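PDB 3R0V: Alpha/beta hydrolase fold protein from Sphaerobacter thermophilus, which probably acts as a hydrolase of the alpha/beta-hydrolase fold, its natural substrate unknown, and here holds D-malate in its pocket. Local coordinates for residues A[30-35]-A[152-157]; A[73-78]-A[98-103]; A[148-153]-A[183-188]; A[211-216]-A[223-228]. All coordinates share one frame; numbering follows the deposited sequence. Where two conformers were deposited one is given.

Interaction 1: A[30-35]-A[152-157]; sequences GGALST and TYFMTE. With MLT (D-malate), chain F.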
loop_
_atom_site.group_PDB
_atom_site.type_symbol
_atom_site.label_atom_id
_atom_site.label_comp_id
_atom_site.label_asym_id
_atom_site.label_seq_id
_atom_site.Cartn_x
_atom_site.Cartn_y
_atom_site.Cartn_z
ATOM N N GLY A 30 2.577 2.102 3.033
ATOM C CA GLY A 30 1.824 0.949 3.492
ATOM C C GLY A 30 0.413 0.885 2.943
ATOM O O GLY A 30 -0.123 1.872 2.453
ATOM N N GLY A 31 -0.183 -0.298 3.034
ATOM C CA GLY A 31 -1.530 -0.525 2.536
ATOM C C GLY A 31 -2.610 -0.445 3.600
ATOM O O GLY A 31 -2.441 0.188 4.640
ATOM N N ALA A 32 -3.736 -1.098 3.330
ATOM C CA ALA A 32 -4.865 -1.046 4.248
ATOM C C ALA A 32 -4.441 -1.570 5.614
ATOM O O ALA A 32 -3.724 -2.563 5.719
ATOM C CB ALA A 32 -6.042 -1.843 3.686
ATOM N N LEU A 33 -4.883 -0.868 6.656
ATOM C CA LEU A 33 -4.658 -1.265 8.045
ATOM C C LEU A 33 -3.208 -1.232 8.483
ATOM O O LEU A 33 -2.872 -1.731 9.553
ATOM C CB LEU A 33 -5.264 -2.643 8.336
ATOM C CG LEU A 33 -6.744 -2.726 7.964
ATOM C CD1 LEU A 33 -7.213 -4.170 8.037
ATOM C CD2 LEU A 33 -7.593 -1.843 8.877
ATOM N N SER A 34 -2.350 -0.643 7.660
ATOM C CA SER A 34 -0.940 -0.541 7.996
ATOM C C SER A 34 -0.650 0.723 8.787
ATOM O O SER A 34 -1.358 1.725 8.673
ATOM C CB SER A 34 -0.111 -0.486 6.718
ATOM O OG SER A 34 -0.265 0.785 6.109
ATOM N N THR A 35 0.419 0.678 9.572
ATOM C CA THR A 35 1.032 1.896 10.099
ATOM C C THR A 35 2.502 1.802 9.740
ATOM O O THR A 35 2.915 0.871 9.047
ATOM C CB THR A 35 0.892 2.007 11.615
ATOM O OG1 THR A 35 1.660 0.973 12.244
ATOM C CG2 THR A 35 -0.576 1.908 12.033
ATOM N N THR A 152 -12.673 -7.975 9.389
ATOM C CA THR A 152 -13.064 -9.259 8.828
ATOM C C THR A 152 -13.809 -9.085 7.503
ATOM O O THR A 152 -13.572 -9.820 6.544
ATOM C CB THR A 152 -13.948 -10.010 9.821
ATOM O OG1 THR A 152 -13.190 -10.249 11.010
ATOM C CG2 THR A 152 -14.400 -11.346 9.238
ATOM N N TYR A 153 -14.687 -8.090 7.455
ATOM C CA TYR A 153 -15.477 -7.806 6.268
ATOM C C TYR A 153 -14.575 -7.330 5.135
ATOM O O TYR A 153 -14.683 -7.805 4.009
ATOM C CB TYR A 153 -16.570 -6.781 6.587
ATOM C CG TYR A 153 -17.511 -6.493 5.443
ATOM C CD1 TYR A 153 -18.432 -7.439 5.015
ATOM C CD2 TYR A 153 -17.493 -5.256 4.812
ATOM C CE1 TYR A 153 -19.308 -7.164 3.970
ATOM C CE2 TYR A 153 -18.364 -4.968 3.775
ATOM C CZ TYR A 153 -19.257 -5.927 3.355
ATOM O OH TYR A 153 -20.126 -5.654 2.326
ATOM N N PHE A 154 -13.686 -6.386 5.437
ATOM C CA PHE A 154 -12.711 -5.947 4.439
ATOM C C PHE A 154 -11.923 -7.138 3.874
ATOM O O PHE A 154 -11.792 -7.296 2.657
ATOM C CB PHE A 154 -11.735 -4.936 5.047
ATOM C CG PHE A 154 -10.450 -4.796 4.267
ATOM C CD1 PHE A 154 -10.426 -4.137 3.050
ATOM C CD2 PHE A 154 -9.277 -5.346 4.744
ATOM C CE1 PHE A 154 -9.244 -4.022 2.338
ATOM C CE2 PHE A 154 -8.097 -5.238 4.028
ATOM C CZ PHE A 154 -8.086 -4.580 2.837
HETATM N N MSE A 155 -11.407 -7.992 4.749
HETATM C CA MSE A 155 -10.578 -9.087 4.276
HETATM C C MSE A 155 -11.333 -10.111 3.458
HETATM O O MSE A 155 -10.841 -10.555 2.429
HETATM C CB MSE A 155 -9.865 -9.753 5.433
HETATM C CG MSE A 155 -8.909 -8.803 6.073
HETATM SE SE MSE A 155 -7.769 -9.673 7.333
HETATM C CE MSE A 155 -6.647 -8.125 7.734
ATOM N N THR A 156 -12.528 -10.483 3.904
ATOM C CA THR A 156 -13.297 -11.511 3.212
ATOM C C THR A 156 -14.044 -11.002 1.990
ATOM O O THR A 156 -14.076 -11.677 0.958
ATOM C CB THR A 156 -14.317 -12.174 4.158
ATOM O OG1 THR A 156 -15.176 -11.167 4.725
ATOM C CG2 THR A 156 -13.604 -12.934 5.270
ATOM N N GLU A 157 -14.658 -9.830 2.105
ATOM C CA GLU A 157 -15.493 -9.309 1.031
ATOM C C GLU A 157 -14.792 -8.236 0.207
ATOM O O GLU A 157 -15.072 -8.085 -0.977
ATOM C CB GLU A 157 -16.826 -8.789 1.583
ATOM C CG GLU A 157 -17.639 -9.844 2.298
ATOM C CD GLU A 157 -17.943 -11.039 1.414
ATOM O OE1 GLU A 157 -18.085 -10.866 0.179
ATOM O OE2 GLU A 157 -18.033 -12.157 1.964
HETATM C C1 MLT F . -4.680 -4.028 0.815
HETATM O O1 MLT F . -3.943 -3.044 1.151
HETATM O O2 MLT F . -5.228 -4.085 -0.285
HETATM C C2 MLT F . -4.844 -5.144 1.810
HETATM O O3 MLT F . -3.898 -5.007 2.852
HETATM C C3 MLT F . -4.702 -6.499 1.128
HETATM C C4 MLT F . -4.487 -7.584 2.161
HETATM O O4 MLT F . -4.259 -7.308 3.360
HETATM O O5 MLT F . -4.534 -8.785 1.826
#

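Interaction 2: A[73-78]-A[98-103]; sequences REIEDL and AGLSLL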
loop_
_atom_site.group_PDB
_atom_site.type_symbol
_atom_site.label_atom_id
_atom_site.label_comp_id
_atom_site.label_asym_id
_atom_site.label_seq_id
_atom_site.Cartn_x
_atom_site.Cartn_y
_atom_site.Cartn_z
ATOM N N ARG A 73 -5.535 14.266 -0.653
ATOM C CA ARG A 73 -4.849 14.567 0.601
ATOM C C ARG A 73 -3.748 13.543 0.874
ATOM O O ARG A 73 -2.691 13.917 1.377
ATOM C CB ARG A 73 -5.807 14.634 1.799
ATOM C CG ARG A 73 -6.935 15.647 1.668
ATOM C CD ARG A 73 -6.422 17.097 1.695
ATOM N NE ARG A 73 -6.071 17.569 0.361
ATOM C CZ ARG A 73 -6.959 17.918 -0.564
ATOM N NH1 ARG A 73 -6.544 18.350 -1.749
ATOM N NH2 ARG A 73 -8.264 17.839 -0.309
ATOM N N GLU A 74 -3.988 12.266 0.570
ATOM C CA GLU A 74 -2.942 11.263 0.795
ATOM C C GLU A 74 -1.794 11.355 -0.215
ATOM O O GLU A 74 -0.649 11.031 0.114
ATOM C CB GLU A 74 -3.518 9.846 0.847
ATOM C CG GLU A 74 -4.506 9.676 1.997
ATOM C CD GLU A 74 -4.550 8.251 2.519
ATOM O OE1 GLU A 74 -5.402 7.460 2.064
ATOM O OE2 GLU A 74 -3.714 7.907 3.374
ATOM N N ILE A 75 -2.088 11.804 -1.429
ATOM C CA ILE A 75 -1.020 12.108 -2.382
ATOM C C ILE A 75 -0.178 13.263 -1.824
ATOM O O ILE A 75 1.055 13.214 -1.867
ATOM C CB ILE A 75 -1.594 12.442 -3.762
ATOM C CG1 ILE A 75 -2.280 11.201 -4.341
ATOM C CG2 ILE A 75 -0.497 12.945 -4.712
ATOM C CD1 ILE A 75 -3.038 11.476 -5.647
ATOM N N GLU A 76 -0.832 14.281 -1.262
ATOM C CA GLU A 76 -0.119 15.393 -0.651
ATOM C C GLU A 76 0.691 14.934 0.565
ATOM O O GLU A 76 1.796 15.439 0.811
ATOM C CB GLU A 76 -1.102 16.505 -0.282
ATOM C CG GLU A 76 -1.709 17.174 -1.514
ATOM C CD GLU A 76 -2.973 17.979 -1.221
ATOM O OE1 GLU A 76 -3.357 18.135 -0.042
ATOM O OE2 GLU A 76 -3.583 18.467 -2.193
ATOM N N ASP A 77 0.162 13.973 1.322
ATOM C CA ASP A 77 0.927 13.426 2.445
ATOM C C ASP A 77 2.222 12.791 1.934
ATOM O O ASP A 77 3.304 13.019 2.480
ATOM C CB ASP A 77 0.131 12.377 3.238
ATOM C CG ASP A 77 -1.120 12.940 3.908
ATOM O OD1 ASP A 77 -1.194 14.154 4.170
ATOM O OD2 ASP A 77 -2.035 12.138 4.191
ATOM N N LEU A 78 2.100 11.967 0.901
ATOM C CA LEU A 78 3.268 11.318 0.326
ATOM C C LEU A 78 4.234 12.368 -0.231
ATOM O O LEU A 78 5.452 12.247 -0.065
ATOM C CB LEU A 78 2.835 10.315 -0.740
ATOM C CG LEU A 78 3.966 9.592 -1.478
ATOM C CD1 LEU A 78 4.934 8.931 -0.496
ATOM C CD2 LEU A 78 3.376 8.555 -2.446
ATOM N N ALA A 98 0.337 0.529 -2.880
ATOM C CA ALA A 98 0.822 0.504 -4.261
ATOM C C ALA A 98 -0.117 1.289 -5.169
ATOM O O ALA A 98 0.328 1.987 -6.068
ATOM C CB ALA A 98 0.969 -0.931 -4.759
ATOM N N GLY A 99 -1.424 1.182 -4.931
ATOM C CA GLY A 99 -2.386 1.978 -5.677
ATOM C C GLY A 99 -2.130 3.455 -5.452
ATOM O O GLY A 99 -2.093 4.249 -6.394
ATOM N N LEU A 100 -1.947 3.837 -4.195
ATOM C CA LEU A 100 -1.684 5.224 -3.857
ATOM C C LEU A 100 -0.395 5.709 -4.524
ATOM O O LEU A 100 -0.341 6.825 -5.053
ATOM C CB LEU A 100 -1.602 5.382 -2.334
ATOM C CG LEU A 100 -1.263 6.757 -1.766
ATOM C CD1 LEU A 100 -2.275 7.790 -2.209
ATOM C CD2 LEU A 100 -1.198 6.668 -0.244
ATOM N N SER A 101 0.633 4.869 -4.493
ATOM C CA SER A 101 1.920 5.215 -5.093
ATOM C C SER A 101 1.818 5.392 -6.603
ATOM O O SER A 101 2.432 6.318 -7.164
ATOM C CB SER A 101 2.984 4.178 -4.744
ATOM O OG SER A 101 3.177 4.109 -3.344
ATOM N N LEU A 102 1.054 4.518 -7.260
ATOM C CA LEU A 102 0.833 4.635 -8.702
ATOM C C LEU A 102 0.064 5.913 -9.034
ATOM O O LEU A 102 0.417 6.623 -9.972
ATOM C CB LEU A 102 0.112 3.391 -9.251
ATOM C CG LEU A 102 0.947 2.110 -9.267
ATOM C CD1 LEU A 102 0.070 0.871 -9.217
ATOM C CD2 LEU A 102 1.830 2.083 -10.517
ATOM N N LEU A 103 -0.982 6.210 -8.268
ATOM C CA LEU A 103 -1.703 7.468 -8.450
ATOM C C LEU A 103 -0.770 8.662 -8.267
ATOM O O LEU A 103 -0.834 9.627 -9.030
ATOM C CB LEU A 103 -2.877 7.555 -7.479
ATOM C CG LEU A 103 -4.005 6.546 -7.708
ATOM C CD1 LEU A 103 -4.966 6.645 -6.540
ATOM C CD2 LEU A 103 -4.706 6.859 -9.011
#

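Interaction 3: A[148-153]-A[183-188]; sequences GDAVTY and HTLPYD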
loop_
_atom_site.group_PDB
_atom_site.type_symbol
_atom_site.label_atom_id
_atom_site.label_comp_id
_atom_site.label_asym_id
_atom_site.label_seq_id
_atom_site.Cartn_x
_atom_site.Cartn_y
_atom_site.Cartn_z
ATOM N N GLY A 148 -13.393 -4.993 14.719
ATOM C CA GLY A 148 -12.951 -6.313 14.327
ATOM C C GLY A 148 -13.784 -6.843 13.171
ATOM O O GLY A 148 -13.242 -7.373 12.194
ATOM N N ASP A 149 -15.102 -6.675 13.262
ATOM C CA ASP A 149 -15.972 -7.154 12.197
ATOM C C ASP A 149 -15.735 -6.372 10.903
ATOM O O ASP A 149 -15.854 -6.938 9.819
ATOM C CB ASP A 149 -17.442 -7.084 12.611
ATOM C CG ASP A 149 -17.786 -8.058 13.726
ATOM O OD1 ASP A 149 -16.944 -8.907 14.071
ATOM O OD2 ASP A 149 -18.922 -7.977 14.245
ATOM N N ALA A 150 -15.397 -5.088 11.016
ATOM C CA ALA A 150 -15.040 -4.294 9.835
ATOM C C ALA A 150 -13.784 -4.835 9.155
ATOM O O ALA A 150 -13.735 -4.955 7.935
ATOM C CB ALA A 150 -14.857 -2.825 10.204
ATOM N N VAL A 151 -12.776 -5.188 9.943
ATOM C CA VAL A 151 -11.572 -5.795 9.381
ATOM C C VAL A 151 -11.896 -7.131 8.713
ATOM O O VAL A 151 -11.443 -7.391 7.603
ATOM C CB VAL A 151 -10.487 -6.005 10.454
ATOM C CG1 VAL A 151 -9.272 -6.709 9.845
ATOM C CG2 VAL A 151 -10.077 -4.661 11.060
ATOM N N THR A 152 -12.673 -7.975 9.389
ATOM C CA THR A 152 -13.064 -9.259 8.828
ATOM C C THR A 152 -13.809 -9.085 7.503
ATOM O O THR A 152 -13.572 -9.820 6.544
ATOM C CB THR A 152 -13.948 -10.010 9.821
ATOM O OG1 THR A 152 -13.190 -10.249 11.010
ATOM C CG2 THR A 152 -14.400 -11.346 9.238
ATOM N N TYR A 153 -14.687 -8.090 7.455
ATOM C CA TYR A 153 -15.477 -7.806 6.268
ATOM C C TYR A 153 -14.575 -7.330 5.135
ATOM O O TYR A 153 -14.683 -7.805 4.009
ATOM C CB TYR A 153 -16.570 -6.781 6.587
ATOM C CG TYR A 153 -17.511 -6.493 5.443
ATOM C CD1 TYR A 153 -18.432 -7.439 5.015
ATOM C CD2 TYR A 153 -17.493 -5.256 4.812
ATOM C CE1 TYR A 153 -19.308 -7.164 3.970
ATOM C CE2 TYR A 153 -18.364 -4.968 3.775
ATOM C CZ TYR A 153 -19.257 -5.927 3.355
ATOM O OH TYR A 153 -20.126 -5.654 2.326
ATOM N N HIS A 183 -11.016 2.489 11.166
ATOM C CA HIS A 183 -11.750 3.649 10.654
ATOM C C HIS A 183 -11.155 4.171 9.329
ATOM O O HIS A 183 -11.797 4.963 8.639
ATOM C CB HIS A 183 -11.759 4.782 11.687
ATOM C CG HIS A 183 -10.393 5.223 12.084
ATOM N ND1 HIS A 183 -9.605 4.495 12.949
ATOM C CD2 HIS A 183 -9.664 6.308 11.728
ATOM C CE1 HIS A 183 -8.444 5.111 13.105
ATOM N NE2 HIS A 183 -8.454 6.210 12.370
ATOM N N THR A 184 -9.926 3.756 8.985
ATOM C CA THR A 184 -9.320 4.176 7.709
ATOM C C THR A 184 -9.630 3.249 6.528
ATOM O O THR A 184 -9.218 3.515 5.403
ATOM C CB THR A 184 -7.783 4.367 7.812
ATOM O OG1 THR A 184 -7.135 3.120 8.076
ATOM C CG2 THR A 184 -7.428 5.373 8.909
ATOM N N LEU A 185 -10.350 2.159 6.771
ATOM C CA LEU A 185 -10.692 1.267 5.670
ATOM C C LEU A 185 -11.433 1.973 4.521
ATOM O O LEU A 185 -11.179 1.669 3.354
ATOM C CB LEU A 185 -11.470 0.042 6.164
ATOM C CG LEU A 185 -10.631 -1.007 6.903
ATOM C CD1 LEU A 185 -11.515 -1.975 7.698
ATOM C CD2 LEU A 185 -9.697 -1.760 5.958
ATOM N N PRO A 186 -12.344 2.917 4.836
ATOM C CA PRO A 186 -12.971 3.649 3.730
ATOM C C PRO A 186 -11.966 4.475 2.926
ATOM O O PRO A 186 -12.215 4.755 1.761
ATOM C CB PRO A 186 -13.986 4.556 4.433
ATOM C CG PRO A 186 -14.309 3.826 5.709
ATOM C CD PRO A 186 -12.969 3.249 6.126
ATOM N N TYR A 187 -10.857 4.874 3.539
ATOM C CA TYR A 187 -9.836 5.634 2.820
ATOM C C TYR A 187 -9.201 4.761 1.747
ATOM O O TYR A 187 -9.018 5.194 0.606
ATOM C CB TYR A 187 -8.742 6.108 3.768
ATOM C CG TYR A 187 -9.177 7.061 4.854
ATOM C CD1 TYR A 187 -10.478 7.532 4.930
ATOM C CD2 TYR A 187 -8.250 7.530 5.780
ATOM C CE1 TYR A 187 -10.855 8.428 5.927
ATOM C CE2 TYR A 187 -8.608 8.420 6.763
ATOM C CZ TYR A 187 -9.913 8.864 6.836
ATOM O OH TYR A 187 -10.271 9.761 7.824
ATOM N N ASP A 188 -8.862 3.527 2.107
ATOM C CA ASP A 188 -8.282 2.621 1.127
ATOM C C ASP A 188 -9.285 2.249 0.041
ATOM O O ASP A 188 -8.911 2.082 -1.122
ATOM C CB ASP A 188 -7.660 1.418 1.821
ATOM C CG ASP A 188 -6.337 1.786 2.477
ATOM O OD1 ASP A 188 -6.262 1.888 3.711
ATOM O OD2 ASP A 188 -5.371 2.042 1.721
#

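Interaction 4: A[211-216]-A[223-228]; sequences VMDGGA and HTAQEL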
loop_
_atom_site.group_PDB
_atom_site.type_symbol
_atom_site.label_atom_id
_atom_site.label_comp_id
_atom_site.label_asym_id
_atom_site.label_seq_id
_atom_site.Cartn_x
_atom_site.Cartn_y
_atom_site.Cartn_z
ATOM N N VAL A 211 6.821 -4.463 -10.700
ATOM C CA VAL A 211 5.560 -4.956 -10.173
ATOM C C VAL A 211 5.805 -6.359 -9.648
ATOM O O VAL A 211 6.300 -7.215 -10.382
ATOM C CB VAL A 211 4.492 -5.025 -11.268
ATOM C CG1 VAL A 211 3.164 -5.471 -10.655
ATOM C CG2 VAL A 211 4.328 -3.683 -11.959
HETATM N N MSE A 212 5.495 -6.592 -8.382
HETATM C CA MSE A 212 5.794 -7.875 -7.752
HETATM C C MSE A 212 4.546 -8.542 -7.240
HETATM O O MSE A 212 3.621 -7.882 -6.777
HETATM C CB MSE A 212 6.734 -7.694 -6.562
HETATM C CG MSE A 212 8.201 -7.511 -6.918
HETATM SE SE MSE A 212 9.195 -6.811 -5.391
HETATM C CE MSE A 212 8.364 -5.139 -5.461
ATOM N N ASP A 213 4.536 -9.868 -7.314
ATOM C CA ASP A 213 3.578 -10.661 -6.564
ATOM C C ASP A 213 4.324 -11.775 -5.855
ATOM O O ASP A 213 5.546 -11.888 -5.985
ATOM C CB ASP A 213 2.406 -11.161 -7.426
ATOM C CG ASP A 213 2.839 -12.038 -8.586
ATOM O OD1 ASP A 213 4.027 -12.408 -8.681
ATOM O OD2 ASP A 213 1.962 -12.371 -9.423
ATOM N N GLY A 214 3.599 -12.552 -5.065
ATOM C CA GLY A 214 4.206 -13.559 -4.216
ATOM C C GLY A 214 3.786 -14.954 -4.625
ATOM O O GLY A 214 2.863 -15.139 -5.426
ATOM N N GLY A 215 4.468 -15.945 -4.074
ATOM C CA GLY A 215 4.205 -17.328 -4.419
ATOM C C GLY A 215 2.840 -17.859 -4.014
ATOM O O GLY A 215 2.431 -18.909 -4.511
ATOM N N ALA A 216 2.154 -17.176 -3.102
ATOM C CA ALA A 216 0.817 -17.572 -2.665
ATOM C C ALA A 216 -0.274 -16.645 -3.198
ATOM O O ALA A 216 -1.425 -16.740 -2.781
ATOM C CB ALA A 216 0.741 -17.629 -1.130
ATOM N N HIS A 223 -2.926 -11.853 -12.394
ATOM C CA HIS A 223 -3.395 -11.266 -13.646
ATOM C C HIS A 223 -3.285 -9.745 -13.614
ATOM O O HIS A 223 -2.927 -9.131 -14.616
ATOM C CB HIS A 223 -4.827 -11.687 -13.955
ATOM C CG HIS A 223 -5.017 -13.165 -13.988
ATOM N ND1 HIS A 223 -6.240 -13.754 -13.766
ATOM C CD2 HIS A 223 -4.138 -14.174 -14.188
ATOM C CE1 HIS A 223 -6.111 -15.067 -13.840
ATOM N NE2 HIS A 223 -4.849 -15.349 -14.109
ATOM N N THR A 224 -3.613 -9.148 -12.475
ATOM C CA THR A 224 -3.451 -7.710 -12.308
ATOM C C THR A 224 -1.999 -7.291 -12.450
ATOM O O THR A 224 -1.694 -6.313 -13.135
ATOM C CB THR A 224 -4.025 -7.290 -10.967
ATOM O OG1 THR A 224 -5.450 -7.423 -11.043
ATOM C CG2 THR A 224 -3.643 -5.839 -10.634
ATOM N N ALA A 225 -1.099 -8.038 -11.824
ATOM C CA ALA A 225 0.315 -7.711 -11.892
ATOM C C ALA A 225 0.818 -7.772 -13.327
ATOM O O ALA A 225 1.527 -6.875 -13.801
ATOM C CB ALA A 225 1.120 -8.633 -10.991
ATOM N N GLN A 226 0.431 -8.822 -14.038
ATOM C CA GLN A 226 0.824 -8.983 -15.429
ATOM C C GLN A 226 0.332 -7.803 -16.254
ATOM O O GLN A 226 1.050 -7.266 -17.098
ATOM C CB GLN A 226 0.251 -10.289 -15.995
ATOM C CG GLN A 226 0.882 -10.713 -17.329
ATOM C CD GLN A 226 0.240 -10.060 -18.550
ATOM O OE1 GLN A 226 0.860 -9.986 -19.615
ATOM N NE2 GLN A 226 -1.006 -9.603 -18.410
ATOM N N GLU A 227 -0.917 -7.414 -16.031
ATOM C CA GLU A 227 -1.490 -6.343 -16.831
ATOM C C GLU A 227 -0.803 -5.013 -16.519
ATOM O O GLU A 227 -0.498 -4.253 -17.428
ATOM C CB GLU A 227 -2.994 -6.203 -16.635
ATOM C CG GLU A 227 -3.553 -5.036 -17.460
ATOM C CD GLU A 227 -5.075 -5.005 -17.548
ATOM O OE1 GLU A 227 -5.705 -6.082 -17.660
ATOM O OE2 GLU A 227 -5.641 -3.888 -17.521
ATOM N N LEU A 228 -0.559 -4.728 -15.244
ATOM C CA LEU A 228 0.115 -3.477 -14.886
ATOM C C LEU A 228 1.507 -3.419 -15.503
ATOM O O LEU A 228 1.932 -2.366 -15.990
ATOM C CB LEU A 228 0.225 -3.324 -13.376
ATOM C CG LEU A 228 -1.079 -2.936 -12.686
ATOM C CD1 LEU A 228 -0.969 -3.098 -11.181
ATOM C CD2 LEU A 228 -1.445 -1.503 -13.035
#

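Interaction 1: A[30-35]-A[152-157]
Ala32 and Leu33, on the loop after strand 25-29, press against Phe154 and Met155 of helix 147-158, with D-malate at one edge of the contact. Gly31 starts a type II turn closed by Ser34: Gly31 O accepts from Ser34 N and from Ser34 OG (2.7 Å to OG), and Arg60 adds a further bond. Ala32 follows with two roles. Its amide gives a nearly straight hydrogen bond to malate O1 (N to O1 2.9 Å, 166° at the hydrogen), while its CB comes obliquely to the Phe154 ring, 3.5 Å from CZ. Leu33 has positive phi, as suits the third position of this turn. Its side chain runs past that of Phe154 in the opposite direction, with CD1 4.1 Å from Phe154 CD2. Leu33 CD1 also lies 4.0 Å from CE of Met155 (a selenomethionine), a contact made doubtful by a second conformer. With CG anti to the backbone N (chi1 160°), Phe154 extends its ring from the helix and turns its rim to the ligand, CZ 3.4 Å from malate C2. Since Ser96 N also bonds malate, the two backbone amides are consistent with the oxyanion hole of alpha/beta hydrolases.

Interaction 2: A[73-78]-A[98-103]
The flat groups beside the Glu74–Leu100 contact pair within helix 71-84: the guanidinium of Arg73 turns its edge to the Glu76 carboxylate and grips it side-on. Arg73 NE to Glu76 OE1 is 2.8 Å, approached from above the carboxylate plane; Arg73 NH1 to Glu76 OE2 is 3.0 Å, on the syn side but tilted from that plane. Across the contact the meeting is aliphatic. Leu100, with CG anti to its backbone N (chi1 177°), reaches from helix 96-106 and lays CD1 against two neighbours, 3.9 Å from Glu74 CB and 4.0 Å from Ile75 CG1. Its other methyl, CD2, lies 4.1 Å from the same Glu74 CB. One turn beyond Leu100, Leu103 CB lies 4.3 Å from Ile75 CD1. The segments cross almost at right angles (-82°), with axes 10.0 Å apart, so the contact is confined to the crossing point. Val29 of strand 25-29 is touched by Leu78, Leu100 and Ser101. Glu74 divides its side chain: CB joins the apolar packing, while OE1 is held by Tyr69 OH and Arg57. Dispersion and burial of hydrocarbon therefore hold the two helices here, while the Glu74 carboxylate finds its polar partners outside the two segments.

Interaction 3: A[148-153]-A[183-188]
Apolar packing joins Leu185, at the start of helix 185-192, to Ala150 of helix 147-158, and one methyl does nearly all of it. Leu185 CD1 sits 4.3 Å from Ala150 CB. With CG anti to the carbonyl carbon, chi1 -74° carries the leucine's CD1 across to the opposing helix. The same methyl also meets backbone: CD1 is 3.7 Å from Ala150 O and 4.1 Å from Val151 N, plain van der Waals contacts against the helix wall. The buried surface is small, about 82 Å², and neighbours complete it: Leu33 touches both Val151 and Leu185, and Leu138 and Leu142 of helix 134-143 back Ala150. Polar and aromatic interactions hold the 183-188 side by other routes. Asp188 makes salt bridges to Arg57 and Arg60, and its OD2 is hydrogen-bonded to OG of Ser96, a residue of the malate pocket. The ring of Tyr187 has Thr184 CA over one face, offset to the rim, and stacks with Tyr69. Both segments belong to the helical stretch between strands 111-117 and 209-213, the usual place for the lid, or cap, of an alpha/beta hydrolase.

Interaction 4: A[211-216]-A[223-228]
Val211 and Ala225 form the centre of a strand-on-helix contact within the beta-alpha-beta unit of strand 209-213, helix 219-231 and strand 235-239, part of the alpha/beta-hydrolase core. Strand and helix segments run nearly antiparallel, at 166°, with axes 8.3 Å apart, as expected when a helix packs back over the strand that precedes it. Val211 divides its two methyls along the helix. CG1, anti to the backbone N (chi1 -177°), lies 3.8 Å from Ala225 CB and equally near Ala225 O; CG2 turns to the next turn of the helix, 4.4 Å from Leu228 CB. The small side chain of Ala225 lets the strand come close, the alpha carbons of Val211 and Ala225 being 6.2 Å apart. Met212, a selenomethionine between the two residues that point at the helix, is directed to the far face of the sheet.

The next shell fixes both partners. Backbone hydrogen bonds tie Val211 to strand 235-239 and Met212 to strand 111-117, so the strand is anchored along both edges. On the helix, the Thr224 hydroxyl has the carbonyls Tyr121 O and Trp220 O as alternative acceptors for its one proton, and Leu228 touches Pro119. The buried carboxylate of Asp213 has partners on the neighbouring strand: OD1 is hydrogen-bonded to Thr239 OG1 and OD2 to Tyr237 OH, while Tyr237 also touches Ala225. With the carboxylate directed at those hydroxyls, what it brings to the helix is a van der Waals contact, not a polar bond: Asp213 OD2 rests 4.1 Å from Ala225 CB.

In the fold
Interactions 1 and 3 form one continuous patch, their centres about 6 Å apart, and share helix 147-158. Leu33 CD2 and Phe154 CG each lie 3.6 Å from Leu185 CD2, so that leucine fits between the loop after strand 25-29 and helix 147-158 of the probable lid. Ala32 CA is 3.3 Å from Asp188 OD1, bringing interaction 3 up to the malate pocket. Interaction 2, its centre about 17 Å from that of interaction 1, meets interaction 3 where Glu74 OE1 lies 4.0 Å from Tyr187 CB; the side chain of Leu100 is about 9 Å from malate, on the helix following the probable nucleophile elbow. The Leu228 side chain of interaction 4 is about 12 Å from malate.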